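Local coordinates for polycyclic ketone monooxygenase (Myceliophthora thermophila, PDB 5MQ6), which uses FAD and NADPH to insert one oxygen atom beside the carbonyl of ketones, including bulky polycyclic ones, giving esters or lactones, at residues A[106-118]-A[172-184]. Numbering follows the deposited sequence.
Sequences PDDILMVDAAGGF and KLHDKALFRSNVK. With FAD (flavin-adenine dinucleotide), chain B.
The adenosine site of the FAD pocket, at D113, A114 and V183, lies just past the C-terminal end of the parallel pairing of 109-112 with 177-178. M111 N donates to K176 O (2.8 Å, 171° at the hydrogen), M111 O accepts from L178 N, and D113 N returns to L178 O, a parallel ladder. Beyond it the two segments stay joined through S181 N to D113 O and R180 N to A115 O (2.9 Å), both donors lying well above the carbonyl planes. D113 follows directly on strand 109-112, the place of the acidic residue after the second strand of a Rossmann-type FAD fold. Its CG stands anti to the backbone N, bringing OD1 to the ribose hydroxyl O3B of FAD (2.7 Å); A115 N also donates to OD1, closing an Asx turn, while OD2 accepts from A86 N. The adenine is read by backbone: A114 N donates to N3A, V183 N to N1A (3.0 Å), and N6A donates to V183 O. G117 CA packs over the centre of one F179 face (CH-pi, 3.5 Å to the centroid), and F179 drives CZ into the centre of one F118 face, planes at 84°. F118 meets the H174 face offset edge-to-face, planes at 88°; H174 NE2 is hydrogen-bonded to T169 OG1.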
loop_
_atom_site.group_PDB
_atom_site.type_symbol
_atom_site.label_atom_id
_atom_site.label_comp_id
_atom_site.label_asym_id
_atom_site.label_seq_id
_atom_site.Cartn_x
_atom_site.Cartn_y
_atom_site.Cartn_z
ATOM N N PRO A 106 4.056 30.642 8.556
ATOM C CA PRO A 106 4.076 29.680 9.670
ATOM C C PRO A 106 2.833 28.748 9.802
ATOM O O PRO A 106 2.994 27.623 10.315
ATOM C CB PRO A 106 4.221 30.599 10.882
ATOM C CG PRO A 106 3.343 31.768 10.482
ATOM C CD PRO A 106 3.699 32.003 9.002
ATOM N N ASP A 107 1.650 29.203 9.339
ATOM C CA ASP A 107 0.423 28.378 9.257
ATOM C C ASP A 107 0.051 27.848 7.870
ATOM O O ASP A 107 -1.133 27.570 7.599
ATOM C CB ASP A 107 -0.769 29.201 9.713
ATOM C CG ASP A 107 -0.551 29.826 11.070
ATOM O OD1 ASP A 107 0.071 29.144 11.927
ATOM O OD2 ASP A 107 -0.991 31.003 11.234
ATOM N N ASP A 108 1.034 27.772 6.979
ATOM C CA ASP A 108 0.787 27.294 5.656
ATOM C C ASP A 108 0.562 25.780 5.551
ATOM O O ASP A 108 -0.012 25.342 4.601
ATOM C CB ASP A 108 1.876 27.740 4.729
ATOM C CG ASP A 108 1.781 29.207 4.386
ATOM O OD1 ASP A 108 0.758 29.844 4.738
ATOM O OD2 ASP A 108 2.719 29.725 3.735
ATOM N N ILE A 109 1.056 25.004 6.508
ATOM C CA ILE A 109 0.949 23.548 6.516
ATOM C C ILE A 109 0.546 23.049 7.876
ATOM O O ILE A 109 1.184 23.399 8.857
ATOM C CB ILE A 109 2.270 22.858 6.111
ATOM C CG1 ILE A 109 2.568 23.135 4.603
ATOM C CG2 ILE A 109 2.179 21.305 6.401
ATOM C CD1 ILE A 109 3.850 22.463 4.076
ATOM N N LEU A 110 -0.483 22.177 7.910
ATOM C CA LEU A 110 -0.727 21.269 8.980
ATOM C C LEU A 110 -0.850 19.898 8.405
ATOM O O LEU A 110 -1.714 19.652 7.581
ATOM C CB LEU A 110 -1.953 21.635 9.843
ATOM C CG LEU A 110 -2.122 20.704 11.073
ATOM C CD1 LEU A 110 -1.068 20.994 12.117
ATOM C CD2 LEU A 110 -3.500 20.824 11.700
ATOM N N MET A 111 -0.001 19.011 8.894
ATOM C CA MET A 111 -0.066 17.590 8.550
ATOM C C MET A 111 -0.830 16.931 9.673
ATOM O O MET A 111 -0.582 17.259 10.864
ATOM C CB MET A 111 1.330 16.951 8.387
ATOM C CG MET A 111 2.238 17.731 7.402
ATOM S SD MET A 111 3.907 17.017 7.329
ATOM C CE MET A 111 3.515 15.616 6.296
ATOM N N VAL A 112 -1.767 16.056 9.302
ATOM C CA VAL A 112 -2.616 15.368 10.273
ATOM C C VAL A 112 -2.526 13.887 10.050
ATOM O O VAL A 112 -2.674 13.385 8.919
ATOM C CB VAL A 112 -4.098 15.834 10.183
ATOM C CG1 VAL A 112 -4.996 15.254 11.293
ATOM C CG2 VAL A 112 -4.121 17.359 10.269
ATOM N N ASP A 113 -2.334 13.151 11.151
ATOM C CA ASP A 113 -2.156 11.718 11.071
ATOM C C ASP A 113 -2.632 11.103 12.393
ATOM O O ASP A 113 -2.363 11.614 13.471
ATOM C CB ASP A 113 -0.674 11.421 10.837
ATOM C CG ASP A 113 -0.411 10.011 10.219
ATOM O OD1 ASP A 113 -1.126 9.040 10.552
ATOM O OD2 ASP A 113 0.539 9.890 9.414
ATOM N N ALA A 114 -3.267 9.966 12.299
ATOM C CA ALA A 114 -3.647 9.118 13.435
ATOM C C ALA A 114 -2.426 8.505 14.097
ATOM O O ALA A 114 -2.476 8.235 15.240
ATOM C CB ALA A 114 -4.621 8.021 12.987
ATOM N N ALA A 115 -1.327 8.288 13.396
ATOM C CA ALA A 115 -0.097 7.831 14.036
ATOM C C ALA A 115 0.419 8.784 15.057
ATOM O O ALA A 115 0.128 9.984 15.028
ATOM C CB ALA A 115 1.003 7.599 12.995
ATOM N N GLY A 116 1.289 8.281 15.925
ATOM C CA GLY A 116 1.911 9.119 16.985
ATOM C C GLY A 116 3.122 9.929 16.573
ATOM O O GLY A 116 3.736 10.703 17.374
ATOM N N GLY A 117 3.491 9.798 15.310
ATOM C CA GLY A 117 4.639 10.495 14.806
ATOM C C GLY A 117 4.742 10.277 13.292
ATOM O O GLY A 117 3.876 9.664 12.689
ATOM N N PHE A 118 5.821 10.785 12.712
ATOM C CA PHE A 118 6.043 10.693 11.271
ATOM C C PHE A 118 6.327 9.266 10.831
ATOM O O PHE A 118 6.836 8.450 11.612
ATOM C CB PHE A 118 7.201 11.578 10.823
ATOM C CG PHE A 118 6.945 13.039 11.015
ATOM C CD1 PHE A 118 6.199 13.723 10.063
ATOM C CD2 PHE A 118 7.472 13.744 12.097
ATOM C CE1 PHE A 118 5.936 15.065 10.167
ATOM C CE2 PHE A 118 7.246 15.166 12.209
ATOM C CZ PHE A 118 6.452 15.786 11.231
ATOM N N LYS A 172 11.864 21.163 8.422
ATOM C CA LYS A 172 11.284 21.832 9.563
ATOM C C LYS A 172 9.824 21.633 9.695
ATOM O O LYS A 172 9.055 22.538 9.833
ATOM C CB LYS A 172 11.708 23.312 9.528
ATOM C CG LYS A 172 13.236 23.356 9.307
ATOM C CD LYS A 172 13.889 24.702 9.494
ATOM C CE LYS A 172 13.506 25.623 8.354
ATOM N NZ LYS A 172 14.010 25.274 7.004
ATOM N N LEU A 173 9.450 20.381 9.749
ATOM C CA LEU A 173 8.059 20.013 9.804
ATOM C C LEU A 173 7.590 19.621 11.160
ATOM O O LEU A 173 6.409 19.397 11.333
ATOM C CB LEU A 173 7.793 18.883 8.779
ATOM C CG LEU A 173 8.116 19.193 7.348
ATOM C CD1 LEU A 173 7.827 17.995 6.431
ATOM C CD2 LEU A 173 7.214 20.282 6.902
ATOM N N HIS A 174 8.488 19.532 12.145
ATOM C CA HIS A 174 8.088 19.051 13.447
ATOM C C HIS A 174 7.009 19.821 14.153
ATOM O O HIS A 174 6.260 19.256 14.917
ATOM C CB HIS A 174 9.284 18.899 14.382
ATOM C CG HIS A 174 10.187 17.777 13.975
ATOM N ND1 HIS A 174 9.856 16.449 14.180
ATOM C CD2 HIS A 174 11.331 17.768 13.262
ATOM C CE1 HIS A 174 10.827 15.679 13.721
ATOM N NE2 HIS A 174 11.711 16.448 13.119
ATOM N N ASP A 175 6.960 21.111 13.950
ATOM C CA ASP A 175 5.966 21.974 14.595
ATOM C C ASP A 175 4.840 22.200 13.612
ATOM O O ASP A 175 4.126 23.157 13.768
ATOM C CB ASP A 175 6.659 23.333 14.847
ATOM C CG ASP A 175 7.306 23.909 13.509
ATOM O OD1 ASP A 175 7.726 23.086 12.602
ATOM O OD2 ASP A 175 7.397 25.171 13.356
ATOM N N LYS A 176 4.693 21.394 12.551
ATOM C CA LYS A 176 3.552 21.535 11.627
ATOM C C LYS A 176 2.706 20.250 11.461
ATOM O O LYS A 176 2.093 19.998 10.428
ATOM C CB LYS A 176 4.145 21.982 10.330
ATOM C CG LYS A 176 4.860 23.363 10.438
ATOM C CD LYS A 176 5.433 23.722 9.094
ATOM C CE LYS A 176 5.913 25.191 9.045
ATOM N NZ LYS A 176 7.331 25.241 9.111
ATOM N N ALA A 177 2.687 19.463 12.495
ATOM C CA ALA A 177 2.000 18.212 12.535
ATOM C C ALA A 177 1.130 18.018 13.759
ATOM O O ALA A 177 1.470 18.327 14.855
ATOM C CB ALA A 177 3.009 17.097 12.447
ATOM N N LEU A 178 -0.020 17.435 13.527
ATOM C CA LEU A 178 -0.920 17.057 14.519
ATOM C C LEU A 178 -1.070 15.522 14.472
ATOM O O LEU A 178 -1.627 14.948 13.539
ATOM C CB LEU A 178 -2.231 17.774 14.300
ATOM C CG LEU A 178 -3.394 17.304 15.147
ATOM C CD1 LEU A 178 -3.100 17.570 16.671
ATOM C CD2 LEU A 178 -4.649 17.947 14.631
ATOM N N PHE A 179 -0.599 14.865 15.522
ATOM C CA PHE A 179 -0.591 13.380 15.554
ATOM C C PHE A 179 -1.722 12.857 16.448
ATOM O O PHE A 179 -2.487 13.660 17.052
ATOM C CB PHE A 179 0.797 12.867 16.029
ATOM C CG PHE A 179 1.876 13.168 15.093
ATOM C CD1 PHE A 179 1.861 12.627 13.817
ATOM C CD2 PHE A 179 2.887 14.027 15.442
ATOM C CE1 PHE A 179 2.869 12.926 12.898
ATOM C CE2 PHE A 179 3.878 14.286 14.562
ATOM C CZ PHE A 179 3.863 13.742 13.262
ATOM N N ARG A 180 -1.834 11.541 16.509
ATOM C CA ARG A 180 -2.881 10.879 17.266
ATOM C C ARG A 180 -4.272 11.298 16.841
ATOM O O ARG A 180 -5.237 11.151 17.616
ATOM C CB ARG A 180 -2.731 11.130 18.785
ATOM C CG ARG A 180 -1.347 10.769 19.308
ATOM C CD ARG A 180 -1.204 11.095 20.799
ATOM N NE ARG A 180 -1.300 12.527 21.054
ATOM C CZ ARG A 180 -1.290 13.091 22.259
ATOM N NH1 ARG A 180 -1.113 12.364 23.319
ATOM N NH2 ARG A 180 -1.409 14.394 22.405
ATOM N N SER A 181 -4.411 11.831 15.636
ATOM C CA SER A 181 -5.666 12.413 15.255
ATOM C C SER A 181 -6.361 11.697 14.098
ATOM O O SER A 181 -5.811 11.584 13.000
ATOM C CB SER A 181 -5.422 13.879 14.944
ATOM O OG SER A 181 -5.002 14.540 16.078
ATOM N N ASN A 182 -7.608 11.334 14.304
ATOM C CA ASN A 182 -8.428 10.750 13.293
ATOM C C ASN A 182 -9.288 11.785 12.640
ATOM O O ASN A 182 -10.121 12.432 13.285
ATOM C CB ASN A 182 -9.300 9.647 13.891
ATOM C CG ASN A 182 -10.166 8.941 12.840
ATOM O OD1 ASN A 182 -9.769 8.709 11.667
ATOM N ND2 ASN A 182 -11.369 8.572 13.256
ATOM N N VAL A 183 -9.157 11.888 11.331
ATOM C CA VAL A 183 -10.044 12.748 10.528
ATOM C C VAL A 183 -11.261 11.945 10.199
ATOM O O VAL A 183 -11.130 10.821 9.734
ATOM C CB VAL A 183 -9.365 13.237 9.212
ATOM C CG1 VAL A 183 -10.282 14.177 8.481
ATOM C CG2 VAL A 183 -8.021 13.906 9.519
ATOM N N LYS A 184 -12.446 12.527 10.389
ATOM C CA LYS A 184 -13.736 11.814 10.096
ATOM C C LYS A 184 -14.505 12.372 8.920
ATOM O O LYS A 184 -15.135 11.628 8.187
ATOM C CB LYS A 184 -14.675 11.873 11.341
ATOM C CG LYS A 184 -14.143 11.070 12.498
ATOM C CD LYS A 184 -14.080 11.794 13.824
ATOM C CE LYS A 184 -15.380 11.778 14.610
ATOM N NZ LYS A 184 -15.602 13.009 15.536
HETATM P PA FAD B . 1.048 5.594 4.667
HETATM O O1A FAD B . 0.028 4.518 4.840
HETATM O O2A FAD B . 2.527 5.309 4.856
HETATM O O5B FAD B . 0.669 6.798 5.660
HETATM C C5B FAD B . -0.636 7.267 5.714
HETATM C C4B FAD B . -0.948 7.648 7.147
HETATM O O4B FAD B . -2.215 8.331 7.124
HETATM C C3B FAD B . -1.089 6.491 8.133
HETATM O O3B FAD B . -0.415 6.796 9.326
HETATM C C2B FAD B . -2.570 6.407 8.377
HETATM O O2B FAD B . -2.882 5.904 9.653
HETATM C C1B FAD B . -2.979 7.853 8.200
HETATM N N9A FAD B . -4.389 8.012 7.938
HETATM C C8A FAD B . -5.113 7.384 6.968
HETATM N N7A FAD B . -6.379 7.771 7.085
HETATM C C5A FAD B . -6.515 8.621 8.117
HETATM C C6A FAD B . -7.633 9.386 8.697
HETATM N N6A FAD B . -8.886 9.336 8.296
HETATM N N1A FAD B . -7.276 10.177 9.675
HETATM C C2A FAD B . -6.014 10.258 10.159
HETATM N N3A FAD B . -4.951 9.620 9.725
HETATM C C4A FAD B . -5.190 8.756 8.690
HETATM N N1 FAD B . 5.559 -0.258 -0.704
HETATM C C2 FAD B . 6.652 -0.243 -1.536
HETATM O O2 FAD B . 6.622 0.375 -2.593
HETATM N N3 FAD B . 7.770 -0.904 -1.206
HETATM C C4 FAD B . 7.828 -1.593 -0.055
HETATM O O4 FAD B . 8.878 -2.170 0.194
HETATM C C4X FAD B . 6.714 -1.675 0.906
HETATM N N5 FAD B . 6.726 -2.389 2.081
HETATM C C5X FAD B . 5.616 -2.367 2.860
HETATM C C6 FAD B . 5.586 -3.132 4.125
HETATM C C7 FAD B . 4.333 -3.047 4.899
HETATM C C7M FAD B . 4.191 -3.783 6.212
HETATM C C8 FAD B . 3.147 -2.266 4.439
HETATM C C8M FAD B . 1.847 -2.165 5.234
HETATM C C9 FAD B . 3.210 -1.574 3.246
HETATM C C9A FAD B . 4.389 -1.597 2.449
HETATM N N10 FAD B . 4.383 -0.893 1.233
HETATM C C10 FAD B . 5.550 -0.904 0.464
HETATM C "C1'" FAD B . 3.241 -0.057 0.798
HETATM C "C2'" FAD B . 3.362 1.295 1.619
HETATM O "O2'" FAD B . 2.107 1.565 2.258
HETATM C "C3'" FAD B . 3.845 2.528 0.781
HETATM O "O3'" FAD B . 5.132 2.244 0.228
HETATM C "C4'" FAD B . 4.077 3.857 1.539
HETATM O "O4'" FAD B . 4.742 3.723 2.872
HETATM C "C5'" FAD B . 2.747 4.628 1.665
HETATM O "O5'" FAD B . 3.084 6.010 2.001
HETATM P P FAD B . 1.773 6.931 2.245
HETATM O O1P FAD B . 2.313 8.169 3.051
HETATM O O2P FAD B . 1.072 7.045 0.884
HETATM O O3P FAD B . 0.746 6.013 3.146
#